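Local coordinates for Thiol:disulfide interchange protein (Proteus mirabilis, PDB 4OD7), which probably acts in the periplasm as a thioredoxin-fold dithiol oxidase of the DsbA type, passing disulfide bonds to folding proteins, at residues Phe27-Tyr31 with Met73-Trp77; Phe38-Val44 with Tyr175-Tyr179; Tyr61-Phe65 with Gln138-Val143; Met162-Ile167 with Tyr179-Val183. The protein carries 1 engineered substitution. All coordinates share one frame; numbering follows the deposited sequence.

Contact 1: Phe27-Tyr31 with Met73-Trp77; sequences FFSFY and MTRAW
Phe-28 holds CG between its backbone N and carbonyl carbon (chi1 82°), while Trp-77 holds CG anti to its own N (chi1 -177°). These two rotations bring the rings together as a T-shaped pair. The edge of Phe-28 points into the indole face. CZ of Phe-28 lies 3.7 Å from CD2 of Trp-77, and the planes stand 82° apart. Phe-28 also sends CE1 over the centre of one face of the Phe-30 ring. Phe-28, Phe-30 and Trp-77 thus form an aromatic cluster. Phe-30 meets the six-membered ring of Trp-77 obliquely, CZ to CE3 at 3.7 Å. The Met-73 chain doubles back through its second and third torsions, which returns its methyl to Phe-30. There CE packs tightly, 3.4 Å from CD2 of Phe-30. CG of Met-73 touches CE2 of Tyr-31 at 3.9 Å, oblique to the ring. No hydrogen bond crosses between the two segments. The indole NE1 is satisfied by Arg-60 O, and Tyr-31 OH bonds to Leu-69 N. The contact joins the end of strand 24-28 and the turn after it to helix 70-83. Strand 58-62 lies alongside through His-62, and helix 86-99 packs on Phe-30 through Ser-90, Leu-93 and Phe-94.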
loop_
_atom_site.group_PDB
_atom_site.type_symbol
_atom_site.label_atom_id
_atom_site.label_comp_id
_atom_site.label_asym_id
_atom_site.label_seq_id
_atom_site.Cartn_x
_atom_site.Cartn_y
_atom_site.Cartn_z
ATOM N N PHE A 27 1.232 -1.213 3.294
ATOM C CA PHE A 27 0.118 -0.484 3.893
ATOM C C PHE A 27 0.158 0.985 3.438
ATOM O O PHE A 27 1.186 1.656 3.565
ATOM C CB PHE A 27 0.217 -0.564 5.402
ATOM C CG PHE A 27 0.077 -1.950 5.944
ATOM C CD1 PHE A 27 -1.149 -2.457 6.301
ATOM C CD2 PHE A 27 1.194 -2.739 6.141
ATOM C CE1 PHE A 27 -1.236 -3.758 6.821
ATOM C CE2 PHE A 27 1.092 -4.020 6.652
ATOM C CZ PHE A 27 -0.108 -4.523 6.990
ATOM N N PHE A 28 -0.969 1.493 2.962
ATOM C CA PHE A 28 -1.021 2.858 2.434
ATOM C C PHE A 28 -2.393 3.449 2.621
ATOM O O PHE A 28 -3.329 2.758 2.984
ATOM C CB PHE A 28 -0.615 2.854 0.944
ATOM C CG PHE A 28 -1.739 2.482 -0.011
ATOM C CD1 PHE A 28 -2.383 3.452 -0.785
ATOM C CD2 PHE A 28 -2.147 1.152 -0.152
ATOM C CE1 PHE A 28 -3.386 3.095 -1.666
ATOM C CE2 PHE A 28 -3.155 0.816 -1.019
ATOM C CZ PHE A 28 -3.760 1.797 -1.784
ATOM N N SER A 29 -2.496 4.737 2.345
ATOM C CA SER A 29 -3.750 5.441 2.277
ATOM C C SER A 29 -3.732 6.408 1.083
ATOM O O SER A 29 -2.724 7.080 0.812
ATOM C CB SER A 29 -4.016 6.232 3.574
ATOM O OG SER A 29 -5.193 7.012 3.471
ATOM N N PHE A 30 -4.850 6.477 0.373
ATOM C CA PHE A 30 -4.998 7.434 -0.702
ATOM C C PHE A 30 -5.011 8.842 -0.162
ATOM O O PHE A 30 -4.759 9.782 -0.894
ATOM C CB PHE A 30 -6.255 7.190 -1.467
ATOM C CG PHE A 30 -6.152 6.050 -2.417
ATOM C CD1 PHE A 30 -5.298 6.136 -3.529
ATOM C CD2 PHE A 30 -6.909 4.891 -2.226
ATOM C CE1 PHE A 30 -5.209 5.101 -4.455
ATOM C CE2 PHE A 30 -6.822 3.845 -3.142
ATOM C CZ PHE A 30 -5.944 3.951 -4.253
ATOM N N TYR A 31 -5.240 8.978 1.137
ATOM C CA TYR A 31 -5.229 10.289 1.801
ATOM C C TYR A 31 -3.871 10.819 2.221
ATOM O O TYR A 31 -3.718 11.989 2.427
ATOM C CB TYR A 31 -6.096 10.221 3.036
ATOM C CG TYR A 31 -7.582 10.278 2.774
ATOM C CD1 TYR A 31 -8.205 11.500 2.590
ATOM C CD2 TYR A 31 -8.359 9.128 2.717
ATOM C CE1 TYR A 31 -9.559 11.582 2.396
ATOM C CE2 TYR A 31 -9.729 9.213 2.508
ATOM C CZ TYR A 31 -10.307 10.447 2.347
ATOM O OH TYR A 31 -11.641 10.605 2.148
ATOM N N MET A 73 -12.631 4.183 1.119
ATOM C CA MET A 73 -11.517 4.101 0.211
ATOM C C MET A 73 -10.836 2.770 0.300
ATOM O O MET A 73 -10.278 2.283 -0.679
ATOM C CB MET A 73 -10.541 5.256 0.476
ATOM C CG MET A 73 -11.125 6.598 -0.034
ATOM S SD MET A 73 -11.451 6.779 -1.777
ATOM C CE MET A 73 -9.808 6.744 -2.417
ATOM N N THR A 74 -10.901 2.156 1.463
ATOM C CA THR A 74 -10.430 0.789 1.606
ATOM C C THR A 74 -11.249 -0.183 0.781
ATOM O O THR A 74 -10.693 -1.062 0.166
ATOM C CB THR A 74 -10.462 0.356 3.071
ATOM O OG1 THR A 74 -9.524 1.145 3.793
ATOM C CG2 THR A 74 -10.140 -1.108 3.254
ATOM N N ARG A 75 -12.566 0.010 0.738
ATOM C CA ARG A 75 -13.438 -0.802 -0.126
ATOM C C ARG A 75 -13.152 -0.536 -1.617
ATOM O O ARG A 75 -13.093 -1.464 -2.385
ATOM C CB ARG A 75 -14.904 -0.551 0.191
ATOM C CG ARG A 75 -15.881 -1.428 -0.632
ATOM C CD ARG A 75 -17.275 -1.358 0.009
ATOM N NE ARG A 75 -17.340 -2.045 1.303
ATOM C CZ ARG A 75 -17.545 -3.335 1.471
ATOM N NH1 ARG A 75 -17.746 -4.145 0.441
ATOM N NH2 ARG A 75 -17.563 -3.820 2.691
ATOM N N ALA A 76 -12.924 0.727 -1.992
ATOM C CA ALA A 76 -12.514 1.108 -3.344
ATOM C C ALA A 76 -11.272 0.338 -3.753
ATOM O O ALA A 76 -11.158 -0.136 -4.870
ATOM C CB ALA A 76 -12.233 2.607 -3.413
ATOM N N TRP A 77 -10.315 0.247 -2.853
ATOM C CA TRP A 77 -9.090 -0.425 -3.194
ATOM C C TRP A 77 -9.366 -1.927 -3.380
ATOM O O TRP A 77 -8.810 -2.547 -4.267
ATOM C CB TRP A 77 -8.025 -0.209 -2.133
ATOM C CG TRP A 77 -6.685 -0.850 -2.485
ATOM C CD1 TRP A 77 -6.027 -1.770 -1.770
ATOM C CD2 TRP A 77 -5.885 -0.599 -3.646
ATOM N NE1 TRP A 77 -4.866 -2.107 -2.381
ATOM C CE2 TRP A 77 -4.746 -1.397 -3.540
ATOM C CE3 TRP A 77 -6.012 0.242 -4.751
ATOM C CZ2 TRP A 77 -3.734 -1.394 -4.505
ATOM C CZ3 TRP A 77 -4.988 0.252 -5.707
ATOM C CH2 TRP A 77 -3.885 -0.561 -5.578
#

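Contact 2: Phe38-Val44 with Tyr175-Tyr179; sequences FSEVYKV and YAKAY
Val-44 fits its two methyls against Tyr-179 and Ala-176, and this is the tight part of the contact. CG1, anti to the backbone N (chi1 -177°), reaches the base of the Tyr-179 ring at 3.4 Å from CG. CG2 lies 3.8 Å from CB of Ala-176 and also meets the edge of the Tyr-175 ring. The backbones come close, with the CA atoms of Val-44 and Ala-176 4.5 Å apart, consistent with the small side chain of Ala-176. Phe-38 completes the packing. Its ring edge is turned to one face of Tyr-179, CZ to CE2 at 3.7 Å, in a T-shaped pair with planes at 82°. One face of Phe-38 is covered by CB of Val-44, from the same segment, offset toward the rim. Against Tyr-175 the touch is lighter, CE1 of Phe-38 to CE2 at 4.1 Å. The other side is looser. Tyr-42 reaches Ala-176 only through its carbonyl O, 4.1 Å from CB, and the Lys-43 side chain leads away into solvent. Tyr-42 and Tyr-175 also face the bound peptide, where Tyr-175 stacks on an aromatic side chain. No hydrogen bond joins the two segments. The contact lies where helix 33-41 gives way to helix 44-51, and helix 172-187 packs against this junction, with Val-48 also touching Tyr-179.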
loop_
_atom_site.group_PDB
_atom_site.type_symbol
_atom_site.label_atom_id
_atom_site.label_comp_id
_atom_site.label_asym_id
_atom_site.label_seq_id
_atom_site.Cartn_x
_atom_site.Cartn_y
_atom_site.Cartn_z
ATOM N N PHE A 38 5.723 8.345 -1.976
ATOM C CA PHE A 38 6.453 7.064 -1.938
ATOM C C PHE A 38 6.171 6.206 -3.192
ATOM O O PHE A 38 7.077 5.658 -3.813
ATOM C CB PHE A 38 6.049 6.277 -0.695
ATOM C CG PHE A 38 7.021 5.168 -0.287
ATOM C CD1 PHE A 38 8.145 5.419 0.497
ATOM C CD2 PHE A 38 6.789 3.878 -0.674
ATOM C CE1 PHE A 38 8.969 4.422 0.879
ATOM C CE2 PHE A 38 7.632 2.834 -0.268
ATOM C CZ PHE A 38 8.706 3.108 0.487
ATOM N N SER A 39 4.891 6.064 -3.542
ATOM C CA SER A 39 4.536 5.125 -4.584
ATOM C C SER A 39 4.312 5.783 -5.951
ATOM O O SER A 39 4.675 5.189 -6.957
ATOM C CB SER A 39 3.283 4.380 -4.164
ATOM O OG SER A 39 2.167 5.231 -4.149
ATOM N N GLU A 40 3.752 6.986 -6.029
ATOM C CA GLU A 40 3.406 7.574 -7.329
ATOM C C GLU A 40 4.497 8.424 -7.914
ATOM O O GLU A 40 4.633 8.498 -9.129
ATOM C CB GLU A 40 2.117 8.389 -7.257
ATOM C CG GLU A 40 0.834 7.644 -6.935
ATOM C CD GLU A 40 0.443 6.759 -8.074
ATOM O OE1 GLU A 40 0.245 7.356 -9.140
ATOM O OE2 GLU A 40 0.258 5.534 -7.955
ATOM N N VAL A 41 5.288 9.065 -7.057
ATOM C CA VAL A 41 6.399 9.935 -7.510
ATOM C C VAL A 41 7.722 9.160 -7.515
ATOM O O VAL A 41 8.363 9.034 -8.552
ATOM C CB VAL A 41 6.541 11.226 -6.609
ATOM C CG1 VAL A 41 7.676 12.112 -7.118
ATOM C CG2 VAL A 41 5.210 12.018 -6.532
ATOM N N TYR A 42 8.137 8.668 -6.360
ATOM C CA TYR A 42 9.403 7.965 -6.232
ATOM C C TYR A 42 9.311 6.520 -6.723
ATOM O O TYR A 42 10.332 5.930 -7.060
ATOM C CB TYR A 42 9.889 7.951 -4.774
ATOM C CG TYR A 42 10.296 9.292 -4.185
ATOM C CD1 TYR A 42 10.637 10.374 -4.983
ATOM C CD2 TYR A 42 10.405 9.447 -2.805
ATOM C CE1 TYR A 42 11.024 11.571 -4.428
ATOM C CE2 TYR A 42 10.797 10.646 -2.239
ATOM C CZ TYR A 42 11.115 11.704 -3.044
ATOM O OH TYR A 42 11.524 12.895 -2.466
ATOM N N LYS A 43 8.102 5.952 -6.721
ATOM C CA LYS A 43 7.873 4.584 -7.189
ATOM C C LYS A 43 8.694 3.559 -6.390
ATOM O O LYS A 43 9.312 2.679 -6.954
ATOM C CB LYS A 43 8.228 4.515 -8.676
ATOM C CG LYS A 43 7.444 5.493 -9.550
ATOM C CD LYS A 43 7.936 5.445 -10.958
ATOM C CE LYS A 43 7.269 6.430 -11.877
ATOM N NZ LYS A 43 7.466 5.988 -13.309
ATOM N N VAL A 44 8.743 3.688 -5.074
ATOM C CA VAL A 44 9.575 2.791 -4.302
ATOM C C VAL A 44 8.905 1.424 -4.272
ATOM O O VAL A 44 9.577 0.413 -4.471
ATOM C CB VAL A 44 9.827 3.316 -2.879
ATOM C CG1 VAL A 44 10.773 2.400 -2.110
ATOM C CG2 VAL A 44 10.423 4.687 -2.914
ATOM N N TYR A 175 17.294 5.829 -3.581
ATOM C CA TYR A 175 16.587 5.434 -2.368
ATOM C C TYR A 175 15.710 4.279 -2.686
ATOM O O TYR A 175 15.647 3.363 -1.909
ATOM C CB TYR A 175 15.707 6.550 -1.786
ATOM C CG TYR A 175 14.957 6.139 -0.528
ATOM C CD1 TYR A 175 15.589 6.075 0.712
ATOM C CD2 TYR A 175 13.626 5.762 -0.599
ATOM C CE1 TYR A 175 14.893 5.691 1.854
ATOM C CE2 TYR A 175 12.929 5.368 0.535
ATOM C CZ TYR A 175 13.576 5.322 1.755
ATOM O OH TYR A 175 12.866 4.930 2.863
ATOM N N ALA A 176 14.991 4.341 -3.787
ATOM C CA ALA A 176 14.098 3.250 -4.167
ATOM C C ALA A 176 14.877 1.980 -4.522
ATOM O O ALA A 176 14.454 0.868 -4.213
ATOM C CB ALA A 176 13.269 3.673 -5.295
ATOM N N LYS A 177 16.012 2.150 -5.185
ATOM C CA LYS A 177 16.884 1.042 -5.485
ATOM C C LYS A 177 17.457 0.529 -4.191
ATOM O O LYS A 177 17.624 -0.673 -3.989
ATOM C CB LYS A 177 17.953 1.477 -6.453
ATOM C CG LYS A 177 17.410 1.589 -7.854
ATOM C CD LYS A 177 18.486 1.973 -8.852
ATOM C CE LYS A 177 19.093 3.323 -8.471
ATOM N NZ LYS A 177 20.041 3.854 -9.472
ATOM N N ALA A 178 17.811 1.466 -3.337
ATOM C CA ALA A 178 18.363 1.133 -2.047
ATOM C C ALA A 178 17.318 0.437 -1.217
ATOM O O ALA A 178 17.642 -0.408 -0.425
ATOM C CB ALA A 178 18.845 2.374 -1.340
ATOM N N TYR A 179 16.071 0.872 -1.336
ATOM C CA TYR A 179 14.956 0.274 -0.606
ATOM C C TYR A 179 14.758 -1.146 -1.073
ATOM O O TYR A 179 14.642 -2.073 -0.269
ATOM C CB TYR A 179 13.653 1.050 -0.804
ATOM C CG TYR A 179 12.603 0.769 0.278
ATOM C CD1 TYR A 179 11.778 -0.351 0.221
ATOM C CD2 TYR A 179 12.425 1.650 1.342
ATOM C CE1 TYR A 179 10.838 -0.602 1.209
ATOM C CE2 TYR A 179 11.496 1.413 2.321
ATOM C CZ TYR A 179 10.695 0.288 2.253
ATOM O OH TYR A 179 9.763 0.068 3.254
#

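Contact 3: Tyr61-Phe65 with Gln138-Val143; sequences YHVDF and QQQNAV
Tyr-61 lays one face of its ring against helix 130-145, with CA of Gln-139 above that face toward the rim. Ala-142 CB meets the ring obliquely, 3.2 Å from CD2, so the fit is close. The amide of Gln-138 lies near the hydroxyl end, its plane turned 40° from the ring. This is sheet-on-helix packing in the thioredoxin fold: the edge strand 58-62 rests on helix 130-145. Farther along, the Phe-65 ring takes CG2 of Val-63, two residues earlier, over the centre of one face. Its edge touches Val-143, CE2 to CG1 at 4.0 Å. The other methyl of Val-143, CG2, packs on CG1 of Val-63 at 3.8 Å. Phe-65 also packs on the backbone of the bound peptide. Asp-64 OD2 receives a weak hydrogen bond from NE2 of Gln-140 at 3.4 Å, while its OD1 bonds to Thr-74. The His-62 ring turns away from the helix, to Thr-74 and the backbone N of Phe-30. Gln-139 runs extended beyond CG, which carries its amide past Tyr-61 to the strand backbone. There OE1 accepts from N of His-62 at 2.7 Å, on a lone pair in the carbonyl plane, with an N-H...O angle of 166°.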
loop_
_atom_site.group_PDB
_atom_site.type_symbol
_atom_site.label_atom_id
_atom_site.label_comp_id
_atom_site.label_asym_id
_atom_site.label_seq_id
_atom_site.Cartn_x
_atom_site.Cartn_y
_atom_site.Cartn_z
ATOM N N TYR A 61 -2.339 -3.296 1.026
ATOM C CA TYR A 61 -3.572 -3.060 1.773
ATOM C C TYR A 61 -3.783 -1.583 2.056
ATOM O O TYR A 61 -2.837 -0.864 2.354
ATOM C CB TYR A 61 -3.543 -3.823 3.081
ATOM C CG TYR A 61 -3.476 -5.344 2.931
ATOM C CD1 TYR A 61 -3.994 -5.993 1.812
ATOM C CD2 TYR A 61 -2.870 -6.126 3.922
ATOM C CE1 TYR A 61 -3.908 -7.403 1.708
ATOM C CE2 TYR A 61 -2.786 -7.493 3.826
ATOM C CZ TYR A 61 -3.285 -8.123 2.729
ATOM O OH TYR A 61 -3.165 -9.493 2.692
ATOM N N HIS A 62 -5.039 -1.150 1.976
ATOM C CA HIS A 62 -5.425 0.221 2.290
ATOM C C HIS A 62 -5.889 0.311 3.762
ATOM O O HIS A 62 -6.451 -0.655 4.350
ATOM C CB HIS A 62 -6.525 0.695 1.350
ATOM C CG HIS A 62 -6.822 2.158 1.466
ATOM N ND1 HIS A 62 -7.680 2.680 2.408
ATOM C CD2 HIS A 62 -6.382 3.210 0.736
ATOM C CE1 HIS A 62 -7.752 3.994 2.258
ATOM N NE2 HIS A 62 -6.972 4.342 1.252
ATOM N N VAL A 63 -5.579 1.451 4.374
ATOM C CA VAL A 63 -5.926 1.660 5.761
ATOM C C VAL A 63 -7.172 2.561 5.913
ATOM O O VAL A 63 -7.407 3.453 5.134
ATOM C CB VAL A 63 -4.731 2.281 6.537
ATOM C CG1 VAL A 63 -3.453 1.412 6.404
ATOM C CG2 VAL A 63 -4.480 3.716 6.104
ATOM N N ASP A 64 -7.945 2.327 6.964
ATOM C CA ASP A 64 -9.189 3.039 7.179
ATOM C C ASP A 64 -8.993 4.327 7.902
ATOM O O ASP A 64 -9.876 5.175 7.869
ATOM C CB ASP A 64 -10.164 2.216 8.017
ATOM C CG ASP A 64 -10.713 1.002 7.311
ATOM O OD1 ASP A 64 -10.464 0.768 6.109
ATOM O OD2 ASP A 64 -11.377 0.236 8.027
ATOM N N PHE A 65 -7.851 4.465 8.574
ATOM C CA PHE A 65 -7.742 5.442 9.649
ATOM C C PHE A 65 -7.361 6.855 9.219
ATOM O O PHE A 65 -7.366 7.757 10.048
ATOM C CB PHE A 65 -6.781 4.954 10.770
ATOM C CG PHE A 65 -5.379 4.561 10.323
ATOM C CD1 PHE A 65 -4.406 5.500 10.098
ATOM C CD2 PHE A 65 -5.031 3.240 10.222
ATOM C CE1 PHE A 65 -3.149 5.130 9.722
ATOM C CE2 PHE A 65 -3.772 2.872 9.841
ATOM C CZ PHE A 65 -2.822 3.817 9.602
ATOM N N GLN A 138 -9.842 -8.690 4.896
ATOM C CA GLN A 138 -8.426 -9.031 4.817
ATOM C C GLN A 138 -7.527 -7.850 5.165
ATOM O O GLN A 138 -6.517 -8.023 5.839
ATOM C CB GLN A 138 -8.060 -9.483 3.422
ATOM C CG GLN A 138 -6.635 -10.000 3.379
ATOM C CD GLN A 138 -6.370 -10.864 2.168
ATOM O OE1 GLN A 138 -6.363 -12.080 2.260
ATOM N NE2 GLN A 138 -6.132 -10.226 1.021
ATOM N N GLN A 139 -7.882 -6.684 4.638
ATOM C CA GLN A 139 -7.134 -5.440 4.864
ATOM C C GLN A 139 -7.198 -4.962 6.308
ATOM O O GLN A 139 -6.181 -4.677 6.951
ATOM C CB GLN A 139 -7.672 -4.378 3.937
ATOM C CG GLN A 139 -7.328 -4.664 2.513
ATOM C CD GLN A 139 -7.885 -3.639 1.557
ATOM O OE1 GLN A 139 -7.262 -2.605 1.297
ATOM N NE2 GLN A 139 -9.061 -3.928 1.006
ATOM N N GLN A 140 -8.424 -4.908 6.810
ATOM C CA GLN A 140 -8.708 -4.402 8.122
ATOM C C GLN A 140 -8.034 -5.249 9.181
ATOM O O GLN A 140 -7.524 -4.720 10.131
ATOM C CB GLN A 140 -10.206 -4.402 8.349
ATOM C CG GLN A 140 -11.008 -3.447 7.468
ATOM C CD GLN A 140 -12.511 -3.662 7.661
ATOM O OE1 GLN A 140 -12.965 -4.804 7.857
ATOM N NE2 GLN A 140 -13.292 -2.580 7.606
ATOM N N ASN A 141 -8.046 -6.570 9.003
ATOM C CA ASN A 141 -7.382 -7.506 9.919
ATOM C C ASN A 141 -5.903 -7.431 9.842
ATOM O O ASN A 141 -5.242 -7.650 10.838
ATOM C CB ASN A 141 -7.744 -8.948 9.615
ATOM C CG ASN A 141 -9.149 -9.296 9.955
ATOM O OD1 ASN A 141 -9.694 -10.215 9.371
ATOM N ND2 ASN A 141 -9.743 -8.603 10.915
ATOM N N ALA A 142 -5.383 -7.159 8.643
ATOM C CA ALA A 142 -3.938 -7.007 8.458
ATOM C C ALA A 142 -3.404 -5.796 9.154
ATOM O O ALA A 142 -2.368 -5.858 9.774
ATOM C CB ALA A 142 -3.580 -6.916 6.948
ATOM N N VAL A 143 -4.136 -4.698 9.063
ATOM C CA VAL A 143 -3.733 -3.464 9.727
ATOM C C VAL A 143 -3.691 -3.680 11.236
ATOM O O VAL A 143 -2.775 -3.218 11.906
ATOM C CB VAL A 143 -4.626 -2.317 9.286
ATOM C CG1 VAL A 143 -4.494 -1.091 10.187
ATOM C CG2 VAL A 143 -4.255 -1.970 7.833
#

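Contact 4: Met162-Ile167 with Tyr179-Val183; sequences MKNDGI and YSDVV
A Met-aromatic contact ties the end of strand 160-162 and the loop that follows to helix 172-187. Met-162 is bent about its CB-CG and CG-SD bonds, and this turns its methyl over one face of the Tyr-179 ring. CE sits 4.0 Å from the ring centroid and 19° off the normal, a CH-pi contact offset toward the rim. SD lies farther out and oblique to the ring. The same methyl packs on the helix beyond the tyrosine, 3.6 Å from CG1 of Val-182 and 4.1 Å from CG2 of Val-183. At the ring edge the tyrosine hydroxyl donates to OD1 of Asn-164 at 2.8 Å. The donor is tilted 32° from the carbonyl plane of the amide. The amide and ring planes are 78° apart. Asn-164 therefore fixes the phenol end, while Met-162 covers a face. Ile-167 comes across the Tyr-179 ring at about a right angle, and its CG1 lies 4.1 Å from CG2 of Val-182. Between the touching residues the loop makes a type I turn, closed by Gly-166 N to Lys-163 O. The backbone O of Asn-164 is hydrogen-bonded to Tyr-175 OH. In the DsbA thioredoxin domain this is loop-to-helix packing beside the bound peptide, whose backbone touches Asp-165, with a type I beta turn held to the C-terminal helix through Asn-164 and Tyr-179 and Met-162 packing just before the turn.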
loop_
_atom_site.group_PDB
_atom_site.type_symbol
_atom_site.label_atom_id
_atom_site.label_comp_id
_atom_site.label_asym_id
_atom_site.label_seq_id
_atom_site.Cartn_x
_atom_site.Cartn_y
_atom_site.Cartn_z
ATOM N N MET A 162 10.075 -2.690 8.013
ATOM C CA MET A 162 10.966 -1.712 7.394
ATOM C C MET A 162 11.040 -0.384 8.138
ATOM O O MET A 162 10.042 0.110 8.644
ATOM C CB MET A 162 10.555 -1.424 5.964
ATOM C CG MET A 162 10.688 -2.575 5.052
ATOM S SD MET A 162 12.359 -3.168 4.844
ATOM C CE MET A 162 13.240 -1.885 3.974
ATOM N N LYS A 163 12.255 0.135 8.243
ATOM C CA LYS A 163 12.526 1.448 8.792
ATOM C C LYS A 163 12.859 2.416 7.670
ATOM O O LYS A 163 14.001 2.485 7.226
ATOM C CB LYS A 163 13.676 1.364 9.775
ATOM C CG LYS A 163 13.643 2.418 10.809
ATOM C CD LYS A 163 14.678 2.164 11.890
ATOM C CE LYS A 163 15.640 3.346 11.999
ATOM N NZ LYS A 163 15.091 4.493 12.738
ATOM N N ASN A 164 11.833 3.108 7.181
ATOM C CA ASN A 164 11.936 3.927 5.970
ATOM C C ASN A 164 12.915 5.080 6.142
ATOM O O ASN A 164 13.464 5.582 5.163
ATOM C CB ASN A 164 10.553 4.421 5.519
ATOM C CG ASN A 164 9.650 3.288 5.007
ATOM O OD1 ASN A 164 9.974 2.120 5.121
ATOM N ND2 ASN A 164 8.476 3.648 4.507
ATOM N N ASP A 165 13.070 5.527 7.386
ATOM C CA ASP A 165 14.008 6.607 7.725
ATOM C C ASP A 165 15.355 6.008 8.105
ATOM O O ASP A 165 16.195 6.674 8.666
ATOM C CB ASP A 165 13.467 7.485 8.857
ATOM C CG ASP A 165 13.626 6.895 10.216
ATOM O OD1 ASP A 165 13.744 5.710 10.349
ATOM O OD2 ASP A 165 13.544 7.636 11.207
ATOM N N GLY A 166 15.533 4.739 7.805
ATOM C CA GLY A 166 16.726 4.015 8.149
ATOM C C GLY A 166 17.475 3.589 6.897
ATOM O O GLY A 166 18.572 3.011 6.974
ATOM N N ILE A 167 16.881 3.868 5.745
ATOM C CA ILE A 167 17.533 3.650 4.463
ATOM C C ILE A 167 18.169 4.954 3.979
ATOM O O ILE A 167 17.532 6.001 4.014
ATOM C CB ILE A 167 16.539 3.114 3.415
ATOM C CG1 ILE A 167 16.182 1.686 3.771
ATOM C CG2 ILE A 167 17.124 3.104 2.029
ATOM C CD1 ILE A 167 14.955 1.236 3.162
ATOM N N TYR A 179 16.071 0.872 -1.336
ATOM C CA TYR A 179 14.956 0.274 -0.606
ATOM C C TYR A 179 14.758 -1.146 -1.073
ATOM O O TYR A 179 14.642 -2.073 -0.269
ATOM C CB TYR A 179 13.653 1.050 -0.804
ATOM C CG TYR A 179 12.603 0.769 0.278
ATOM C CD1 TYR A 179 11.778 -0.351 0.221
ATOM C CD2 TYR A 179 12.425 1.650 1.342
ATOM C CE1 TYR A 179 10.838 -0.602 1.209
ATOM C CE2 TYR A 179 11.496 1.413 2.321
ATOM C CZ TYR A 179 10.695 0.288 2.253
ATOM O OH TYR A 179 9.763 0.068 3.254
ATOM N N SER A 180 14.732 -1.291 -2.397
ATOM C CA SER A 180 14.581 -2.589 -3.059
ATOM C C SER A 180 15.724 -3.523 -2.705
ATOM O O SER A 180 15.538 -4.724 -2.631
ATOM C CB SER A 180 14.535 -2.410 -4.570
ATOM O OG SER A 180 14.704 -3.660 -5.193
ATOM N N ASP A 181 16.912 -2.955 -2.522
ATOM C CA ASP A 181 18.089 -3.704 -2.106
ATOM C C ASP A 181 17.886 -4.324 -0.713
ATOM O O ASP A 181 18.135 -5.501 -0.517
ATOM C CB ASP A 181 19.279 -2.760 -2.116
ATOM C CG ASP A 181 20.598 -3.442 -2.354
ATOM O OD1 ASP A 181 20.632 -4.588 -2.867
ATOM O OD2 ASP A 181 21.620 -2.784 -2.043
ATOM N N VAL A 182 17.453 -3.520 0.260
ATOM C CA VAL A 182 17.210 -3.991 1.644
ATOM C C VAL A 182 16.140 -5.091 1.749
ATOM O O VAL A 182 16.282 -6.019 2.530
ATOM C CB VAL A 182 16.843 -2.816 2.576
ATOM C CG1 VAL A 182 16.517 -3.283 3.977
ATOM C CG2 VAL A 182 17.998 -1.861 2.632
ATOM N N VAL A 183 15.040 -4.940 1.009
ATOM C CA VAL A 183 13.933 -5.902 1.041
ATOM C C VAL A 183 14.369 -7.294 0.640
ATOM O O VAL A 183 14.063 -8.263 1.329
ATOM C CB VAL A 183 12.788 -5.467 0.141
ATOM C CG1 VAL A 183 11.728 -6.570 0.030
ATOM C CG2 VAL A 183 12.194 -4.202 0.694
#

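In the fold
The four contacts form two pairs in the thioredoxin fold. Contacts 1 and 3 have centres 8 Å apart and touch through Thr-74, which meets Asp-64 and His-62. They use the neighbouring strands 24-28 and 58-62 and attach helices 70-83 and 130-145. Contacts 2 and 4 have centres 10 Å apart and share Tyr-179 on helix 172-187. The two pairs lie about 19 to 22 Å apart, centre to centre. Along the chain, the segments of contacts 1 and 3 alternate, and contacts 2 and 4 both end on the last helix. Residues of contacts 2, 3 and 4 touch the bound peptide, so both regions border the peptide site.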